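Local structure of D-glycero-alpha-D-manno-heptose 7-phosphate kinase (Campylobacter jejuni subsp. jejuni, 4N3O) at residues A[121-124]-A[125-129]; A[81-84]-A[85-89]. The protein catalyses the ATP-dependent phosphorylation of D-glycero-alpha-D-manno-heptose 7-phosphate at C-1, giving the 1,7-bisphosphate used in capsule biosynthesis, and belongs to the GHMP kinase family. All blocks are in the same frame, centred on the assembly; numbering follows the deposited sequence.

Contact 1 covers about two and a half turns within helix 118-134, and contact 2 is the start of helix 82-96, both in the N-terminal GHMP kinase region. Their centres lie 11 Å apart. Contact 1 is buried and almost wholly apolar, with backbone bonds and branched aliphatic side chains. Contact 2 lies further from the centre of the chain and is partly buried. It lies at the N-terminal end of its helix and adds a salt bridge and a serine hydroxyl bond to the same backbone pattern. The two helices pack against each other: the CG2 of Val126 lies 3.9 Å from CE1 of Phe84, and CD1 of Ile83 lies 4.0 Å from CG2 of Val123.

Contact 1. Residues A[121-124]-A[125-129]; sequences TLVV and GVIKA
Ile127 N donates to Val123 O at 3.0 Å, and the bond is nearly straight, with an N-H...O angle of 170°. Ile127 CG1 also lies close to Val123 O, at 3.2 Å. Ile127 CG1 lies beside its own backbone N (chi1 -72°), which turns the chain back along the helix toward Val123. There Ile127 CD1 meets Val123 CG1 at 3.4 Å, a close methyl contact. The two side chains lie alongside each other and point the same way.

A second pair repeats this one residue earlier. Leu122 and Val126 also run side by side, and Leu122 CD1 reaches Val126 CG2 at 4.1 Å. Val126 CG2 sits beside its own backbone N, because CG1 takes the position anti to that N (chi1 175°). This brings Val126 CG2 within 3.2 Å of Leu122 O, the acceptor for Val126 N.

The ladder continues on both flanks. Gly125 N bonds to Thr121 O at 3.1 Å, and Lys128 N bonds to Val124 O at 3.0 Å. Gly125 passes the pattern on through its own carbonyl, which takes Ala129 N and also the hydroxyl of Thr9. Thr121 turns its OG1 back to Gly117 O.

Val123, Val124 and Ile127 meet Ala147 of helix 140-153. Leu122 touches Phe84 of helix 82-96. On strand 42-50, Leu122 meets Ile44 and Val126 meets Cys46. These are regular i to i+4 alpha-helical bonds and side-chain pairs, in the helix whose first turn holds the end of the glycine- and serine-rich ATP-binding motif of GHMP kinases. Residues 113-119 of that motif probably bind ATP, and Ser119 probably binds magnesium as well.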
loop_
_atom_site.group_PDB
_atom_site.type_symbol
_atom_site.label_atom_id
_atom_site.label_comp_id
_atom_site.label_asym_id
_atom_site.label_seq_id
_atom_site.Cartn_x
_atom_site.Cartn_y
_atom_site.Cartn_z
ATOM N N THR A 121 10.376 13.907 -5.139
ATOM C CA THR A 121 9.226 13.620 -4.317
ATOM C C THR A 121 9.199 14.513 -3.054
ATOM O O THR A 121 8.141 14.980 -2.636
ATOM C CB THR A 121 9.222 12.119 -3.905
ATOM O OG1 THR A 121 9.075 11.293 -5.066
ATOM C CG2 THR A 121 8.089 11.808 -2.952
ATOM N N LEU A 122 10.358 14.748 -2.453
ATOM C CA LEU A 122 10.435 15.588 -1.247
ATOM C C LEU A 122 10.123 17.055 -1.562
ATOM O O LEU A 122 9.306 17.697 -0.877
ATOM C CB LEU A 122 11.824 15.472 -0.613
ATOM C CG LEU A 122 12.134 16.352 0.599
ATOM C CD1 LEU A 122 11.149 16.114 1.725
ATOM C CD2 LEU A 122 13.553 16.084 1.078
ATOM N N VAL A 123 10.760 17.577 -2.608
ATOM C CA VAL A 123 10.568 18.982 -2.998
ATOM C C VAL A 123 9.096 19.255 -3.325
ATOM O O VAL A 123 8.531 20.277 -2.922
ATOM C CB VAL A 123 11.467 19.378 -4.191
ATOM C CG1 VAL A 123 11.151 20.804 -4.652
ATOM C CG2 VAL A 123 12.954 19.234 -3.841
ATOM N N VAL A 124 8.475 18.335 -4.054
ATOM C CA VAL A 124 7.050 18.459 -4.405
ATOM C C VAL A 124 6.153 18.466 -3.160
ATOM O O VAL A 124 5.272 19.297 -3.038
ATOM C CB VAL A 124 6.629 17.358 -5.398
ATOM C CG1 VAL A 124 5.119 17.238 -5.493
ATOM C CG2 VAL A 124 7.230 17.652 -6.766
ATOM N N GLY A 125 6.387 17.561 -2.225
ATOM C CA GLY A 125 5.566 17.533 -1.025
ATOM C C GLY A 125 5.635 18.817 -0.214
ATOM O O GLY A 125 4.631 19.285 0.298
ATOM N N VAL A 126 6.824 19.398 -0.118
ATOM C CA VAL A 126 7.020 20.622 0.656
ATOM C C VAL A 126 6.379 21.836 -0.043
ATOM O O VAL A 126 5.616 22.611 0.572
ATOM C CB VAL A 126 8.512 20.834 0.887
ATOM C CG1 VAL A 126 8.768 22.148 1.583
ATOM C CG2 VAL A 126 9.071 19.663 1.692
ATOM N N ILE A 127 6.669 21.988 -1.332
ATOM C CA ILE A 127 6.092 23.063 -2.112
ATOM C C ILE A 127 4.583 23.014 -1.968
ATOM O O ILE A 127 3.946 24.033 -1.749
ATOM C CB ILE A 127 6.487 22.949 -3.601
ATOM C CG1 ILE A 127 7.971 23.303 -3.774
ATOM C CG2 ILE A 127 5.660 23.902 -4.440
ATOM C CD1 ILE A 127 8.560 22.967 -5.130
ATOM N N LYS A 128 4.011 21.814 -2.075
ATOM C CA LYS A 128 2.551 21.626 -1.968
ATOM C C LYS A 128 2.024 22.031 -0.608
ATOM O O LYS A 128 0.916 22.525 -0.488
ATOM C CB LYS A 128 2.197 20.169 -2.246
ATOM C CG LYS A 128 0.720 19.857 -2.218
ATOM C CD LYS A 128 -0.075 20.546 -3.318
ATOM C CE LYS A 128 -1.532 20.181 -3.169
ATOM N NZ LYS A 128 -2.365 20.842 -4.189
ATOM N N ALA A 129 2.825 21.823 0.422
ATOM C CA ALA A 129 2.429 22.210 1.758
ATOM C C ALA A 129 2.288 23.739 1.842
ATOM O O ALA A 129 1.316 24.253 2.388
ATOM C CB ALA A 129 3.451 21.714 2.759
#

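Contact 2. Residues A[81-84]-A[85-89]; sequences LDIF and KSIYN
Lys85 sets off with CG beside its backbone N (chi1 -78°), then bends at chi3 (-83°) and again at chi4. These turns fold its end back toward Asp82, whose CG also lies beside its own N. The two side chains cross at a slant, and Lys85 NZ forms a salt bridge with Asp82 OD1 at 3.3 Å. The methylene next to the amine is closer still, with Lys85 CE 3.0 Å from Asp82 OD1. This is an i to i+3 salt bridge in the first turn of a helix. Both charged ends have further partners. Lys85 NZ bonds to Tyr69 OH and makes a salt bridge to Asp78, while Asp82 OD1 accepts from Asp78 N. The lysine amine thus joins two carboxylates, which probably helps to keep it protonated.

Asp82 O is gripped twice by Ser86. Ser86 N and Ser86 OG each lie 3.2 Å from Asp82 O, and they approach from opposite faces of the carbonyl plane. Tyr88 N then bonds to Phe84 O at 2.8 Å, while the bond from Ile87 N to Ile83 O is weak. Ile87 CD1 lies at the edge of the Phe84 ring, near its plane, 4.5 Å from Phe84 CD1.

Leu81 holds the N-cap position of helix 82-96. It packs on Phe58 and on Ser60, which probably binds ATP. Phe84 also touches Leu104 and Thr106 of strand 102-108. Ile83, Phe84 and Ile87 lay one side of helix 82-96 on helix 118-134, while Leu81, Lys85 and Tyr88 reach strand 55-60.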
loop_
_atom_site.group_PDB
_atom_site.type_symbol
_atom_site.label_atom_id
_atom_site.label_comp_id
_atom_site.label_asym_id
_atom_site.label_seq_id
_atom_site.Cartn_x
_atom_site.Cartn_y
_atom_site.Cartn_z
ATOM N N LEU A 81 19.960 20.928 5.882
ATOM C CA LEU A 81 18.672 20.993 5.202
ATOM C C LEU A 81 18.583 22.213 4.280
ATOM O O LEU A 81 17.566 22.902 4.247
ATOM C CB LEU A 81 17.527 20.979 6.220
ATOM C CG LEU A 81 17.479 19.736 7.131
ATOM C CD1 LEU A 81 16.337 19.835 8.137
ATOM C CD2 LEU A 81 17.346 18.444 6.319
ATOM N N ASP A 82 19.654 22.467 3.527
ATOM C CA ASP A 82 19.693 23.596 2.580
ATOM C C ASP A 82 18.605 23.502 1.524
ATOM O O ASP A 82 18.222 24.511 0.928
ATOM C CB ASP A 82 21.070 23.705 1.905
ATOM C CG ASP A 82 22.166 24.201 2.860
ATOM O OD1 ASP A 82 21.847 24.915 3.837
ATOM O OD2 ASP A 82 23.356 23.889 2.620
ATOM N N ILE A 83 18.097 22.290 1.299
ATOM C CA ILE A 83 17.025 22.098 0.321
ATOM C C ILE A 83 15.742 22.827 0.761
ATOM O O ILE A 83 15.057 23.418 -0.064
ATOM C CB ILE A 83 16.764 20.591 0.026
ATOM C CG1 ILE A 83 15.756 20.425 -1.116
ATOM C CG2 ILE A 83 16.293 19.843 1.266
ATOM C CD1 ILE A 83 16.229 21.024 -2.431
ATOM N N PHE A 84 15.427 22.829 2.056
ATOM C CA PHE A 84 14.227 23.534 2.519
ATOM C C PHE A 84 14.416 25.052 2.459
ATOM O O PHE A 84 13.461 25.788 2.249
ATOM C CB PHE A 84 13.804 23.115 3.933
ATOM C CG PHE A 84 13.497 21.636 4.086
ATOM C CD1 PHE A 84 12.947 20.896 3.047
ATOM C CD2 PHE A 84 13.662 21.017 5.315
ATOM C CE1 PHE A 84 12.660 19.554 3.213
ATOM C CE2 PHE A 84 13.357 19.675 5.488
ATOM C CZ PHE A 84 12.852 18.944 4.436
ATOM N N LYS A 85 15.636 25.526 2.659
ATOM C CA LYS A 85 15.862 26.959 2.556
ATOM C C LYS A 85 15.578 27.436 1.130
ATOM O O LYS A 85 14.884 28.427 0.943
ATOM C CB LYS A 85 17.282 27.360 3.024
ATOM C CG LYS A 85 17.417 27.400 4.544
ATOM C CD LYS A 85 18.781 27.897 5.023
ATOM C CE LYS A 85 19.845 26.814 5.055
ATOM N NZ LYS A 85 19.618 25.812 6.140
ATOM N N SER A 86 16.095 26.726 0.130
ATOM C CA SER A 86 15.861 27.110 -1.266
ATOM C C SER A 86 14.361 27.198 -1.541
ATOM O O SER A 86 13.906 28.117 -2.203
ATOM C CB SER A 86 16.464 26.093 -2.217
ATOM O OG SER A 86 17.813 25.833 -1.913
ATOM N N ILE A 87 13.604 26.215 -1.049
ATOM C CA ILE A 87 12.175 26.207 -1.235
ATOM C C ILE A 87 11.591 27.422 -0.528
ATOM O O ILE A 87 10.868 28.215 -1.128
ATOM C CB ILE A 87 11.551 24.901 -0.700
ATOM C CG1 ILE A 87 11.986 23.724 -1.588
ATOM C CG2 ILE A 87 10.039 25.014 -0.670
ATOM C CD1 ILE A 87 11.727 22.359 -0.990
ATOM N N TYR A 88 11.915 27.582 0.746
ATOM C CA TYR A 88 11.411 28.733 1.489
ATOM C C TYR A 88 11.741 30.063 0.786
ATOM O O TYR A 88 10.856 30.879 0.522
ATOM C CB TYR A 88 11.977 28.746 2.903
ATOM C CG TYR A 88 11.597 29.984 3.656
ATOM C CD1 TYR A 88 10.325 30.133 4.171
ATOM C CD2 TYR A 88 12.518 31.017 3.847
ATOM C CE1 TYR A 88 9.964 31.280 4.857
ATOM C CE2 TYR A 88 12.171 32.162 4.536
ATOM C CZ TYR A 88 10.890 32.290 5.037
ATOM O OH TYR A 88 10.527 33.421 5.718
ATOM N N ASN A 89 13.017 30.265 0.483
ATOM C CA ASN A 89 13.460 31.478 -0.194
ATOM C C ASN A 89 12.650 31.772 -1.462
ATOM O O ASN A 89 12.273 32.913 -1.712
ATOM C CB ASN A 89 14.948 31.378 -0.533
ATOM C CG ASN A 89 15.845 31.315 0.711
ATOM O OD1 ASN A 89 15.431 31.636 1.827
ATOM N ND2 ASN A 89 17.089 30.898 0.508
#